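Uncharacterized protein BAD_0989 (Bifidobacterium adolescentis ATCC 15703, PDB 3CYM) is of unknown function but probably binds nucleic acid and removes nucleotides from its 3' end. Local coordinates at residues A[27-30]-A[31-35]; A[191-194]-A[195-198]; A[228-231]-A[232-235]; A[303-306]-A[307-310]; A[366-369]-A[370-373]. All blocks are in the same frame, centred on the assembly; numbering follows the deposited sequence.

In the fold
The five contacts come in series along the chain, each a turn of helix or a helix end. Interaction 1 lies on helix 24-35 in the 3'-5' exonuclease region, and interaction 2 opens helix 193-207, about 32 Å away between centres. Interaction 3 starts helix 231-250 of the HRDC region; interaction 4, where helix 304-307 ends, is about 29 Å from it between centres. Interaction 5, on helix 360-380 of the C-terminal region, returns to within about 10 Å of interaction 2 at the nearest atoms, yet lies about 53 Å from interaction 4 between centres. They are independent local features: interaction 1 lies across the chain's centre from 3 and 5, and interaction 4 from 2 and 5.

Interaction 1 (A[27-30]-A[31-35]); sequences FRDY and CSELA
The ring of Phe-27 carries the sulfur of Cys-31 over one face, and the ring of Tyr-30 carries the isobutyl group of Leu-34 over one of its own. In the first pair SG sits 3.9 Å from the centroid of the Phe-27 ring, displaced toward the rim, and its nearest ring atom is CZ; this is a sulfur-aromatic contact. Trp-84 meets the Phe-27 ring edge-to-face. In the second pair the methine carbon makes a CH-pi contact, CG of Leu-34 lying 4.1 Å from the centroid of the Tyr-30 ring. Both leucine methyls reach CE2 of Tyr-30, Leu-34 CD1 at 3.7 Å; CD1 of Leu-34 also leans to CD2 of Tyr-30, and CD2 of Leu-34 to the tyrosine CZ and OH. Both aromatic side chains have CG opposite their backbone N (chi1 177° for Phe-27, -168° for Tyr-30), which swings the rings to the side of the following turn.

These are i to i+4 pairs on helix 24-35 of the exonuclease region, held by the usual helical ladder, for example Leu-34 N to Tyr-30 O at 2.9 Å. The buried flank packs against helix 84-91, where Leu-34 touches Phe-87 and Val-91, and the hydroxyl of Tyr-30 is hydrogen-bonded to Gly-68 O.

On the outer flank the two carboxylates of Asp-29 and Glu-33 keep apart, OD1 of Asp-29 lying 4.6 Å from OE1 of Glu-33. A water donates to both of these oxygens, at 2.7 Å to Glu-33 OE1, and this bridge probably eases the repulsion between the like charges.

Interaction 2 (A[191-194]-A[195-198]); sequences GKME and WAQE
Lys-192 lays its aliphatic chain over one face of the Trp-195 indole, and this is the closely packed part of the contact. CG of Lys-192 stands 3.9 Å above the Trp-195 ring plane toward the rim, and the methylenes pass obliquely over the CE3-CZ3 side of the six-membered ring: CD of Lys-192 is 3.9 Å from CZ3 of Trp-195, and CE is equally close to that atom. The chain stays extended beyond CG (chi2 -171°, chi3 174°), which carries the ammonium past the ring instead of onto it. NZ is there held by hydrogen bonds to the carbonyls of Leu-127 and Thr-380 and to the side chain of Gln-190, a cluster of acceptors that would probably stabilise its charge. The indole also stacks with Trp-419.

A smaller apolar touch closes the next side of the turn, where the bent chain of Met-193 brings CE to 3.9 Å from CB of Ala-196. Ala-196 also packs on Leu-187 of helix 176-190.

The solvent side is looser. Glu-194 is exposed and folds back over the helix start, its CG near Trp-195 N. Gln-197 sends its amide to Asp-201. Glu-198, by contrast, is held at both ends: its N bonds to Glu-194 O at 3.1 Å, and its carboxylate accepts from Trp-419 N at the start of helix 418-433.

Ala-196 N bonds to Lys-192 O at 2.9 Å as the new helix begins. Gly-191, with a positive phi of 69°, ends helix 176-190 in a Schellman motif, and Lys-192 at once occupies the N-cap position of helix 193-207.

Interaction 3 (A[228-231]-A[232-235]); sequences MRDR and QALA
Asp-230 reaches forward to the first turn of the helix and meets Ala-233 with nearly every atom of its side chain. CB of Asp-230 lies 3.8 Å from CB of Ala-233, and the carboxylate carbon CG comes closer to that methyl, at 3.6 Å. The branches then part. OD1 faces the backbone and accepts two bonds, both weak: from Ala-233 N at 3.4 Å, nearly straight, and from Gln-232 N at 3.3 Å, more bent. OD2 rests 3.6 Å from the Ala-233 methyl and forms a salt bridge with Lys-271. With chi1 at -172° the carboxylate stands beside its own carbonyl carbon, on the side of the amides it caps.

This is an N-cap, its two side-chain bonds weak. Asp-230 sits just before helix 231-250, a helix of the HRDC region, and its carboxylate occupies the end where the helix dipole, and the first N-H groups, which have no carbonyl of a preceding turn to bond, would favour a negative charge. Its main chain joins in, since Asp-230 O accepts from Leu-234 N at 3.0 Å.

Leu-234 packs against that carbonyl. Its CG touches Asp-230 O at 3.4 Å, and CD1 leans against the carbonyl oxygen of Met-228 at 3.6 Å. The Met-228 side chain itself adds only a loose apolar approach to Leu-234 and packs on Met-219, and the side chain of Ala-233 lies against Val-227.

Interaction 4 (A[303-306]-A[307-310]); sequences YAPI and QRKI
Residues 303-306 and 307-310 span the short helix 304-307, from Tyr-303 just before it to the type I beta turn, Gln-307 to Ile-310, through which the chain leaves it. Two helical bonds join the segments: Gln-307 N to Tyr-303 O, lying in the carbonyl plane, and the short Arg-308 N to Ala-304 O, 2.8 Å. The pattern then changes, because Lys-309 N bonds to Ile-306 O at 3.0 Å with the donor 69° out of the carbonyl plane, one residue short of the helical spacing. Ile-310 N closes the turn on Gln-307 O.

Among the side chains, Gln-307 turns inward: its OE1 lies 3.3 Å from CA of Ala-304, and its amide is gripped from outside by three groups, with NE2 donating to the carbonyls of Leu-257 and Val-288 and OE1 accepting from Arg-287. That fixes the rotation of the amide and satisfies a buried polar group. Tyr-303 is likewise held from beyond the turn, its hydroxyl hydrogen-bonded to Asp-155 and Arg-52 of the exonuclease region, which links this connection back to that region.

On the exposed side Arg-308, in one of its two conformers, folds back over Pro-305. The bend at chi3 (-130°) lays one face of the guanidinium against the main chain, with CA of Pro-305 3.5 Å above the Arg-308 plane. In that conformer NH1 of Arg-308 gives a weak bond to a water, and the same water donates to Pro-305 O at 2.8 Å.

Interaction 5 (A[366-369]-A[370-373]); sequences LNRV and RKAV
On two turns of helix 360-380, in the C-terminal HRDC-like region, Arg-370 carries both a polar side-chain bond and an aliphatic contact. Its NH1 donates to Asn-367 OD1 at 2.7 Å, an i to i+3 pair; the oxygen lies in the guanidinium plane, at its edge, while the donor is tilted 31° from the amide carbonyl plane. The two side chains run alongside one another and point the same way, the amide and guanidinium planes 40° apart. Turning about CG-CD (chi3 95°) brings the arginine head round to the asparagine and leaves CD of Arg-370 against Leu-366 CG at 3.8 Å. Beneath it, Arg-370 N bonds to Leu-366 O at 2.7 Å. Lys-371, in one of its two conformers, curls back over the turn with NZ near CG of Arg-368. The guanidinium of Arg-368 itself donates to the carbonyls of Ala-431 and Ile-432.

Those two residues lie on helix 418-433, which also packs through Val-428 on Val-369 and Val-373. Helix 390-397 meets the same valines with Leu-393, and helix 352-358 reaches Leu-366 with Trp-355.

Interaction 1 (A[27-30]-A[31-35])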
loop_
_atom_site.group_PDB
_atom_site.type_symbol
_atom_site.label_atom_id
_atom_site.label_comp_id
_atom_site.label_asym_id
_atom_site.label_seq_id
_atom_site.Cartn_x
_atom_site.Cartn_y
_atom_site.Cartn_z
ATOM N N PHE A 27 -5.380 18.882 20.374
ATOM C CA PHE A 27 -5.447 17.418 20.403
ATOM C C PHE A 27 -6.314 16.879 21.551
ATOM O O PHE A 27 -7.150 15.992 21.335
ATOM C CB PHE A 27 -4.030 16.828 20.480
ATOM C CG PHE A 27 -3.999 15.327 20.579
ATOM C CD1 PHE A 27 -4.132 14.542 19.436
ATOM C CD2 PHE A 27 -3.829 14.696 21.817
ATOM C CE1 PHE A 27 -4.109 13.155 19.520
ATOM C CE2 PHE A 27 -3.813 13.306 21.914
ATOM C CZ PHE A 27 -3.948 12.530 20.761
ATOM N N ARG A 28 -6.100 17.400 22.764
ATOM C CA ARG A 28 -6.888 17.005 23.929
ATOM C C ARG A 28 -8.350 17.414 23.753
ATOM O O ARG A 28 -9.240 16.754 24.278
ATOM C CB ARG A 28 -6.349 17.611 25.235
ATOM C CG ARG A 28 -4.847 17.462 25.497
ATOM C CD ARG A 28 -4.414 16.071 25.967
ATOM N NE ARG A 28 -4.347 15.946 27.429
ATOM C CZ ARG A 28 -5.153 15.177 28.168
ATOM N NH1 ARG A 28 -6.109 14.449 27.599
ATOM N NH2 ARG A 28 -5.004 15.134 29.490
ATOM N N ASP A 29 -8.586 18.499 23.019
ATOM C CA ASP A 29 -9.946 18.961 22.743
ATOM C C ASP A 29 -10.682 18.035 21.779
ATOM O O ASP A 29 -11.848 17.696 22.007
ATOM C CB ASP A 29 -9.959 20.395 22.193
ATOM C CG ASP A 29 -11.374 20.897 21.899
ATOM O OD1 ASP A 29 -12.253 20.774 22.785
ATOM O OD2 ASP A 29 -11.613 21.410 20.784
ATOM N N TYR A 30 -10.003 17.638 20.705
ATOM C CA TYR A 30 -10.596 16.734 19.721
ATOM C C TYR A 30 -10.857 15.357 20.306
ATOM O O TYR A 30 -11.891 14.773 20.033
ATOM C CB TYR A 30 -9.748 16.627 18.445
ATOM C CG TYR A 30 -10.479 15.927 17.318
ATOM C CD1 TYR A 30 -11.601 16.503 16.732
ATOM C CD2 TYR A 30 -10.056 14.683 16.842
ATOM C CE1 TYR A 30 -12.283 15.870 15.698
ATOM C CE2 TYR A 30 -10.736 14.046 15.802
ATOM C CZ TYR A 30 -11.849 14.644 15.242
ATOM O OH TYR A 30 -12.537 14.021 14.228
ATOM N N CYS A 31 -9.933 14.862 21.126
ATOM C CA CYS A 31 -10.128 13.596 21.840
ATOM C C CYS A 31 -11.374 13.584 22.724
ATOM O O CYS A 31 -12.108 12.600 22.738
ATOM C CB CYS A 31 -8.891 13.249 22.665
ATOM S SG CYS A 31 -7.505 12.657 21.668
ATOM N N SER A 32 -11.604 14.678 23.449
ATOM C CA SER A 32 -12.821 14.880 24.252
ATOM C C SER A 32 -14.097 14.835 23.424
ATOM O O SER A 32 -15.095 14.226 23.829
ATOM C CB SER A 32 -12.755 16.228 24.972
ATOM O OG SER A 32 -12.063 16.103 26.195
ATOM N N GLU A 33 -14.057 15.493 22.267
ATOM C CA GLU A 33 -15.179 15.500 21.327
ATOM C C GLU A 33 -15.437 14.114 20.735
ATOM O O GLU A 33 -16.587 13.739 20.496
ATOM C CB GLU A 33 -14.928 16.522 20.222
ATOM C CG GLU A 33 -14.908 17.956 20.716
ATOM C CD GLU A 33 -16.263 18.422 21.190
ATOM O OE1 GLU A 33 -16.402 18.747 22.392
ATOM O OE2 GLU A 33 -17.193 18.447 20.356
ATOM N N LEU A 34 -14.362 13.360 20.507
ATOM C CA LEU A 34 -14.463 11.975 20.048
ATOM C C LEU A 34 -15.033 11.062 21.115
ATOM O O LEU A 34 -15.702 10.088 20.797
ATOM C CB LEU A 34 -13.100 11.438 19.623
ATOM C CG LEU A 34 -12.490 11.940 18.312
ATOM C CD1 LEU A 34 -11.194 11.212 18.075
ATOM C CD2 LEU A 34 -13.424 11.773 17.116
ATOM N N ALA A 35 -14.748 11.385 22.377
ATOM C CA ALA A 35 -15.218 10.616 23.524
ATOM C C ALA A 35 -16.697 10.884 23.756
ATOM O O ALA A 35 -17.427 10.014 24.238
ATOM C CB ALA A 35 -14.398 10.970 24.759
HETATM O O HOH W 1 -14.672 20.544 23.491
#

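Interaction 2 (A[191-194]-A[195-198])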
loop_
_atom_site.group_PDB
_atom_site.type_symbol
_atom_site.label_atom_id
_atom_site.label_comp_id
_atom_site.label_asym_id
_atom_site.label_seq_id
_atom_site.Cartn_x
_atom_site.Cartn_y
_atom_site.Cartn_z
ATOM N N GLY A 191 -26.610 -10.890 0.740
ATOM C CA GLY A 191 -26.265 -12.027 1.581
ATOM C C GLY A 191 -24.769 -12.251 1.720
ATOM O O GLY A 191 -24.328 -13.396 1.867
ATOM N N LYS A 192 -23.998 -11.162 1.670
ATOM C CA LYS A 192 -22.536 -11.219 1.769
ATOM C C LYS A 192 -21.966 -10.578 3.051
ATOM O O LYS A 192 -20.749 -10.407 3.161
ATOM C CB LYS A 192 -21.875 -10.602 0.521
ATOM C CG LYS A 192 -22.395 -11.169 -0.796
ATOM C CD LYS A 192 -21.579 -10.710 -1.977
ATOM C CE LYS A 192 -22.045 -11.406 -3.235
ATOM N NZ LYS A 192 -21.601 -10.682 -4.441
ATOM N N MET A 193 -22.836 -10.258 4.017
ATOM C CA MET A 193 -22.436 -9.538 5.236
ATOM C C MET A 193 -21.441 -10.315 6.106
ATOM O O MET A 193 -20.498 -9.723 6.628
ATOM C CB MET A 193 -23.659 -9.057 6.040
ATOM C CG MET A 193 -23.407 -7.969 7.114
ATOM S SD MET A 193 -22.666 -6.351 6.656
ATOM C CE MET A 193 -21.017 -6.553 7.303
ATOM N N GLU A 194 -21.612 -11.632 6.236
ATOM C CA GLU A 194 -20.638 -12.411 7.012
ATOM C C GLU A 194 -19.322 -12.644 6.258
ATOM O O GLU A 194 -18.269 -12.805 6.880
ATOM C CB GLU A 194 -21.208 -13.715 7.606
ATOM C CG GLU A 194 -22.126 -14.540 6.716
ATOM C CD GLU A 194 -23.589 -14.140 6.835
ATOM O OE1 GLU A 194 -24.282 -14.087 5.794
ATOM O OE2 GLU A 194 -24.047 -13.881 7.968
ATOM N N TRP A 195 -19.389 -12.636 4.928
ATOM C CA TRP A 195 -18.197 -12.684 4.083
ATOM C C TRP A 195 -17.413 -11.410 4.333
ATOM O O TRP A 195 -16.213 -11.464 4.590
ATOM C CB TRP A 195 -18.571 -12.704 2.605
ATOM C CG TRP A 195 -19.231 -13.932 2.069
ATOM C CD1 TRP A 195 -19.740 -14.988 2.769
ATOM C CD2 TRP A 195 -19.489 -14.201 0.689
ATOM N NE1 TRP A 195 -20.284 -15.904 1.908
ATOM C CE2 TRP A 195 -20.141 -15.447 0.622
ATOM C CE3 TRP A 195 -19.224 -13.505 -0.502
ATOM C CZ2 TRP A 195 -20.536 -16.021 -0.592
ATOM C CZ3 TRP A 195 -19.605 -14.079 -1.709
ATOM C CH2 TRP A 195 -20.259 -15.321 -1.744
ATOM N N ALA A 196 -18.120 -10.276 4.261
ATOM C CA ALA A 196 -17.571 -8.952 4.564
ATOM C C ALA A 196 -16.884 -8.919 5.927
ATOM O O ALA A 196 -15.690 -8.608 6.006
ATOM C CB ALA A 196 -18.649 -7.890 4.473
ATOM N N GLN A 197 -17.623 -9.285 6.976
ATOM C CA GLN A 197 -17.076 -9.324 8.332
ATOM C C GLN A 197 -15.773 -10.133 8.466
ATOM O O GLN A 197 -14.810 -9.647 9.071
ATOM C CB GLN A 197 -18.140 -9.802 9.332
ATOM C CG GLN A 197 -17.813 -9.515 10.799
ATOM C CD GLN A 197 -17.278 -8.101 11.016
ATOM O OE1 GLN A 197 -17.918 -7.112 10.649
ATOM N NE2 GLN A 197 -16.101 -8.006 11.618
ATOM N N GLU A 198 -15.735 -11.333 7.873
ATOM C CA GLU A 198 -14.521 -12.182 7.849
ATOM C C GLU A 198 -13.345 -11.527 7.120
ATOM O O GLU A 198 -12.177 -11.724 7.489
ATOM C CB GLU A 198 -14.811 -13.531 7.183
ATOM C CG GLU A 198 -15.583 -14.528 8.029
ATOM C CD GLU A 198 -15.583 -15.934 7.436
ATOM O OE1 GLU A 198 -16.608 -16.636 7.574
ATOM O OE2 GLU A 198 -14.565 -16.343 6.838
#

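Interaction 3 (A[228-231]-A[232-235])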
loop_
_atom_site.group_PDB
_atom_site.type_symbol
_atom_site.label_atom_id
_atom_site.label_comp_id
_atom_site.label_asym_id
_atom_site.label_seq_id
_atom_site.Cartn_x
_atom_site.Cartn_y
_atom_site.Cartn_z
ATOM N N MET A 228 21.564 -9.328 -14.695
ATOM C CA MET A 228 21.407 -10.594 -13.948
ATOM C C MET A 228 22.361 -11.747 -14.291
ATOM O O MET A 228 22.552 -12.645 -13.477
ATOM C CB MET A 228 19.958 -11.077 -14.022
ATOM C CG MET A 228 19.144 -10.771 -12.773
ATOM S SD MET A 228 17.363 -10.724 -13.073
ATOM C CE MET A 228 17.042 -12.364 -13.737
ATOM N N ARG A 229 22.966 -11.720 -15.474
ATOM C CA ARG A 229 23.997 -12.700 -15.844
ATOM C C ARG A 229 25.334 -12.424 -15.147
ATOM O O ARG A 229 26.185 -13.306 -15.036
ATOM C CB ARG A 229 24.194 -12.710 -17.366
ATOM C CG ARG A 229 24.720 -11.385 -17.955
ATOM C CD ARG A 229 23.914 -10.969 -19.172
ATOM N NE ARG A 229 22.539 -10.630 -18.806
ATOM C CZ ARG A 229 21.460 -11.000 -19.494
ATOM N NH1 ARG A 229 20.256 -10.642 -19.069
ATOM N NH2 ARG A 229 21.577 -11.736 -20.595
ATOM N N ASP A 230 25.500 -11.192 -14.678
ATOM C CA ASP A 230 26.770 -10.691 -14.179
ATOM C C ASP A 230 26.667 -10.494 -12.668
ATOM O O ASP A 230 26.077 -9.518 -12.194
ATOM C CB ASP A 230 27.097 -9.379 -14.909
ATOM C CG ASP A 230 28.490 -8.847 -14.608
ATOM O OD1 ASP A 230 29.209 -9.412 -13.753
ATOM O OD2 ASP A 230 28.862 -7.832 -15.241
ATOM N N ARG A 231 27.250 -11.426 -11.923
ATOM C CA ARG A 231 27.153 -11.425 -10.460
ATOM C C ARG A 231 27.984 -10.326 -9.791
ATOM O O ARG A 231 27.643 -9.888 -8.692
ATOM C CB ARG A 231 27.487 -12.806 -9.883
ATOM C CG ARG A 231 26.771 -13.946 -10.609
ATOM C CD ARG A 231 26.539 -15.183 -9.746
ATOM N NE ARG A 231 27.765 -15.685 -9.130
ATOM C CZ ARG A 231 27.906 -15.942 -7.832
ATOM N NH1 ARG A 231 26.894 -15.760 -6.995
ATOM N NH2 ARG A 231 29.065 -16.396 -7.372
ATOM N N GLN A 232 29.054 -9.877 -10.453
ATOM C CA GLN A 232 29.829 -8.724 -9.974
ATOM C C GLN A 232 29.047 -7.420 -10.138
ATOM O O GLN A 232 29.138 -6.530 -9.296
ATOM C CB GLN A 232 31.196 -8.614 -10.660
ATOM C CG GLN A 232 32.161 -7.665 -9.929
ATOM C CD GLN A 232 33.549 -7.606 -10.531
ATOM O OE1 GLN A 232 34.520 -7.332 -9.824
ATOM N NE2 GLN A 232 33.658 -7.859 -11.834
ATOM N N ALA A 233 28.281 -7.322 -11.222
ATOM C CA ALA A 233 27.361 -6.204 -11.426
ATOM C C ALA A 233 26.268 -6.231 -10.370
ATOM O O ALA A 233 25.879 -5.193 -9.848
ATOM C CB ALA A 233 26.756 -6.257 -12.812
ATOM N N LEU A 234 25.802 -7.430 -10.045
ATOM C CA LEU A 234 24.780 -7.611 -9.024
ATOM C C LEU A 234 25.290 -7.228 -7.642
ATOM O O LEU A 234 24.549 -6.644 -6.865
ATOM C CB LEU A 234 24.226 -9.036 -9.058
ATOM C CG LEU A 234 23.335 -9.342 -10.272
ATOM C CD1 LEU A 234 22.995 -10.831 -10.366
ATOM C CD2 LEU A 234 22.062 -8.493 -10.271
ATOM N N ALA A 235 26.566 -7.506 -7.371
ATOM C CA ALA A 235 27.235 -7.045 -6.149
ATOM C C ALA A 235 27.314 -5.516 -6.075
ATOM O O ALA A 235 27.215 -4.942 -4.995
ATOM C CB ALA A 235 28.617 -7.639 -6.047
#

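Interaction 4 (A[303-306]-A[307-310])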
loop_
_atom_site.group_PDB
_atom_site.type_symbol
_atom_site.label_atom_id
_atom_site.label_comp_id
_atom_site.label_asym_id
_atom_site.label_seq_id
_atom_site.Cartn_x
_atom_site.Cartn_y
_atom_site.Cartn_z
ATOM N N TYR A 303 13.735 19.613 -2.660
ATOM C CA TYR A 303 14.632 18.610 -2.094
ATOM C C TYR A 303 16.060 18.707 -2.609
ATOM O O TYR A 303 16.921 17.928 -2.187
ATOM C CB TYR A 303 14.061 17.204 -2.311
ATOM C CG TYR A 303 12.836 16.955 -1.456
ATOM C CD1 TYR A 303 12.958 16.371 -0.200
ATOM C CD2 TYR A 303 11.563 17.344 -1.885
ATOM C CE1 TYR A 303 11.849 16.161 0.602
ATOM C CE2 TYR A 303 10.445 17.130 -1.094
ATOM C CZ TYR A 303 10.598 16.541 0.150
ATOM O OH TYR A 303 9.504 16.316 0.949
ATOM N N ALA A 304 16.304 19.673 -3.498
ATOM C CA ALA A 304 17.642 19.923 -4.057
ATOM C C ALA A 304 18.767 20.113 -3.027
ATOM O O ALA A 304 19.824 19.509 -3.201
ATOM C CB ALA A 304 17.626 21.062 -5.071
ATOM N N PRO A 305 18.551 20.928 -1.955
ATOM C CA PRO A 305 19.609 21.029 -0.933
ATOM C C PRO A 305 19.970 19.734 -0.200
ATOM O O PRO A 305 21.100 19.601 0.266
ATOM C CB PRO A 305 19.039 22.052 0.056
ATOM C CG PRO A 305 18.091 22.860 -0.756
ATOM C CD PRO A 305 17.435 21.840 -1.628
ATOM N N ILE A 306 19.026 18.800 -0.099
ATOM C CA ILE A 306 19.315 17.469 0.447
ATOM C C ILE A 306 20.061 16.646 -0.607
ATOM O O ILE A 306 21.025 15.946 -0.293
ATOM C CB ILE A 306 18.031 16.729 0.960
ATOM C CG1 ILE A 306 17.506 17.366 2.247
ATOM C CG2 ILE A 306 18.317 15.268 1.283
ATOM C CD1 ILE A 306 16.439 18.411 2.042
ATOM N N GLN A 307 19.624 16.748 -1.861
ATOM C CA GLN A 307 20.279 16.026 -2.950
ATOM C C GLN A 307 21.749 16.428 -3.080
ATOM O O GLN A 307 22.606 15.563 -3.231
ATOM C CB GLN A 307 19.556 16.253 -4.269
ATOM C CG GLN A 307 18.199 15.620 -4.358
ATOM C CD GLN A 307 17.505 15.991 -5.642
ATOM O OE1 GLN A 307 17.126 17.144 -5.841
ATOM N NE2 GLN A 307 17.334 15.016 -6.525
ATOM N N ARG A 308 22.022 17.733 -2.981
ATOM C CA ARG A 308 23.372 18.308 -3.057
ATOM C C ARG A 308 24.256 17.872 -1.892
ATOM O O ARG A 308 25.478 17.960 -1.965
ATOM C CB ARG A 308 23.315 19.845 -3.049
ATOM C CG ARG A 308 22.618 20.517 -4.227
ATOM C CD ARG A 308 22.777 22.033 -4.141
ATOM N NE ARG A 308 21.505 22.743 -4.299
ATOM C CZ ARG A 308 20.936 23.485 -3.351
ATOM N NH1 ARG A 308 21.528 23.643 -2.171
ATOM N NH2 ARG A 308 19.777 24.085 -3.586
ATOM N N LYS A 309 23.629 17.441 -0.797
ATOM C CA LYS A 309 24.353 17.055 0.424
ATOM C C LYS A 309 25.052 15.706 0.242
ATOM O O LYS A 309 26.013 15.386 0.935
ATOM C CB LYS A 309 23.386 16.976 1.605
ATOM C CG LYS A 309 23.899 17.578 2.894
ATOM C CD LYS A 309 23.206 18.911 3.194
ATOM C CE LYS A 309 21.878 18.691 3.918
ATOM N NZ LYS A 309 21.102 19.962 4.085
ATOM N N ILE A 310 24.545 14.911 -0.690
ATOM C CA ILE A 310 25.158 13.643 -1.038
ATOM C C ILE A 310 25.956 13.826 -2.329
ATOM O O ILE A 310 25.411 14.212 -3.362
ATOM C CB ILE A 310 24.091 12.525 -1.093
ATOM C CG1 ILE A 310 23.706 12.148 0.334
ATOM C CG2 ILE A 310 24.615 11.294 -1.782
ATOM C CD1 ILE A 310 22.255 12.314 0.640
HETATM O O HOH W 2 22.991 21.605 0.025
#

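Interaction 5 (A[366-369]-A[370-373])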
loop_
_atom_site.group_PDB
_atom_site.type_symbol
_atom_site.label_atom_id
_atom_site.label_comp_id
_atom_site.label_asym_id
_atom_site.label_seq_id
_atom_site.Cartn_x
_atom_site.Cartn_y
_atom_site.Cartn_z
ATOM N N LEU A 366 -5.074 -27.203 -13.187
ATOM C CA LEU A 366 -5.282 -25.803 -12.798
ATOM C C LEU A 366 -6.408 -25.136 -13.576
ATOM O O LEU A 366 -7.221 -24.422 -12.989
ATOM C CB LEU A 366 -3.991 -24.993 -12.934
ATOM C CG LEU A 366 -3.992 -23.492 -12.600
ATOM C CD1 LEU A 366 -4.245 -23.191 -11.119
ATOM C CD2 LEU A 366 -2.702 -22.855 -13.060
ATOM N N ASN A 367 -6.458 -25.376 -14.885
ATOM C CA ASN A 367 -7.496 -24.794 -15.730
ATOM C C ASN A 367 -8.897 -25.310 -15.394
ATOM O O ASN A 367 -9.854 -24.540 -15.434
ATOM C CB ASN A 367 -7.166 -24.960 -17.217
ATOM C CG ASN A 367 -6.045 -24.042 -17.673
ATOM O OD1 ASN A 367 -5.678 -23.090 -16.981
ATOM N ND2 ASN A 367 -5.492 -24.327 -18.844
ATOM N N ARG A 368 -8.999 -26.595 -15.043
ATOM C CA ARG A 368 -10.232 -27.158 -14.473
ATOM C C ARG A 368 -10.613 -26.478 -13.147
ATOM O O ARG A 368 -11.778 -26.165 -12.925
ATOM C CB ARG A 368 -10.130 -28.681 -14.283
ATOM C CG ARG A 368 -10.050 -29.485 -15.588
ATOM C CD ARG A 368 -10.548 -30.922 -15.426
ATOM N NE ARG A 368 -9.871 -31.645 -14.348
ATOM C CZ ARG A 368 -8.788 -32.410 -14.506
ATOM N NH1 ARG A 368 -8.236 -32.563 -15.701
ATOM N NH2 ARG A 368 -8.252 -33.023 -13.461
ATOM N N VAL A 369 -9.625 -26.236 -12.287
ATOM C CA VAL A 369 -9.832 -25.508 -11.023
ATOM C C VAL A 369 -10.265 -24.052 -11.259
ATOM O O VAL A 369 -11.239 -23.584 -10.660
ATOM C CB VAL A 369 -8.568 -25.599 -10.122
ATOM C CG1 VAL A 369 -8.568 -24.551 -8.996
ATOM C CG2 VAL A 369 -8.440 -26.999 -9.571
ATOM N N ARG A 370 -9.553 -23.367 -12.151
ATOM C CA ARG A 370 -9.854 -21.985 -12.538
ATOM C C ARG A 370 -11.258 -21.796 -13.110
ATOM O O ARG A 370 -11.907 -20.800 -12.796
ATOM C CB ARG A 370 -8.835 -21.471 -13.551
ATOM C CG ARG A 370 -7.510 -21.040 -12.956
ATOM C CD ARG A 370 -6.468 -20.988 -14.041
ATOM N NE ARG A 370 -6.320 -19.652 -14.601
ATOM C CZ ARG A 370 -5.904 -19.387 -15.836
ATOM N NH1 ARG A 370 -5.599 -20.363 -16.686
ATOM N NH2 ARG A 370 -5.799 -18.130 -16.223
ATOM N N LYS A 371 -11.717 -22.730 -13.952
ATOM C CA LYS A 371 -13.066 -22.603 -14.503
ATOM C C LYS A 371 -14.140 -22.896 -13.455
ATOM O O LYS A 371 -15.240 -22.359 -13.545
ATOM C CB LYS A 371 -13.277 -23.405 -15.804
ATOM C CG LYS A 371 -13.187 -24.915 -15.701
ATOM C CD LYS A 371 -13.838 -25.589 -16.906
ATOM C CE LYS A 371 -13.365 -27.038 -17.099
ATOM N NZ LYS A 371 -11.997 -27.137 -17.691
ATOM N N ALA A 372 -13.797 -23.706 -12.454
ATOM C CA ALA A 372 -14.700 -24.033 -11.359
ATOM C C ALA A 372 -14.871 -22.818 -10.444
ATOM O O ALA A 372 -15.987 -22.490 -10.030
ATOM C CB ALA A 372 -14.179 -25.237 -10.590
ATOM N N VAL A 373 -13.763 -22.136 -10.170
ATOM C CA VAL A 373 -13.777 -20.925 -9.358
ATOM C C VAL A 373 -14.469 -19.767 -10.110
ATOM O O VAL A 373 -15.232 -19.013 -9.506
ATOM C CB VAL A 373 -12.356 -20.581 -8.846
ATOM C CG1 VAL A 373 -12.327 -19.261 -8.112
ATOM C CG2 VAL A 373 -11.866 -21.687 -7.916
#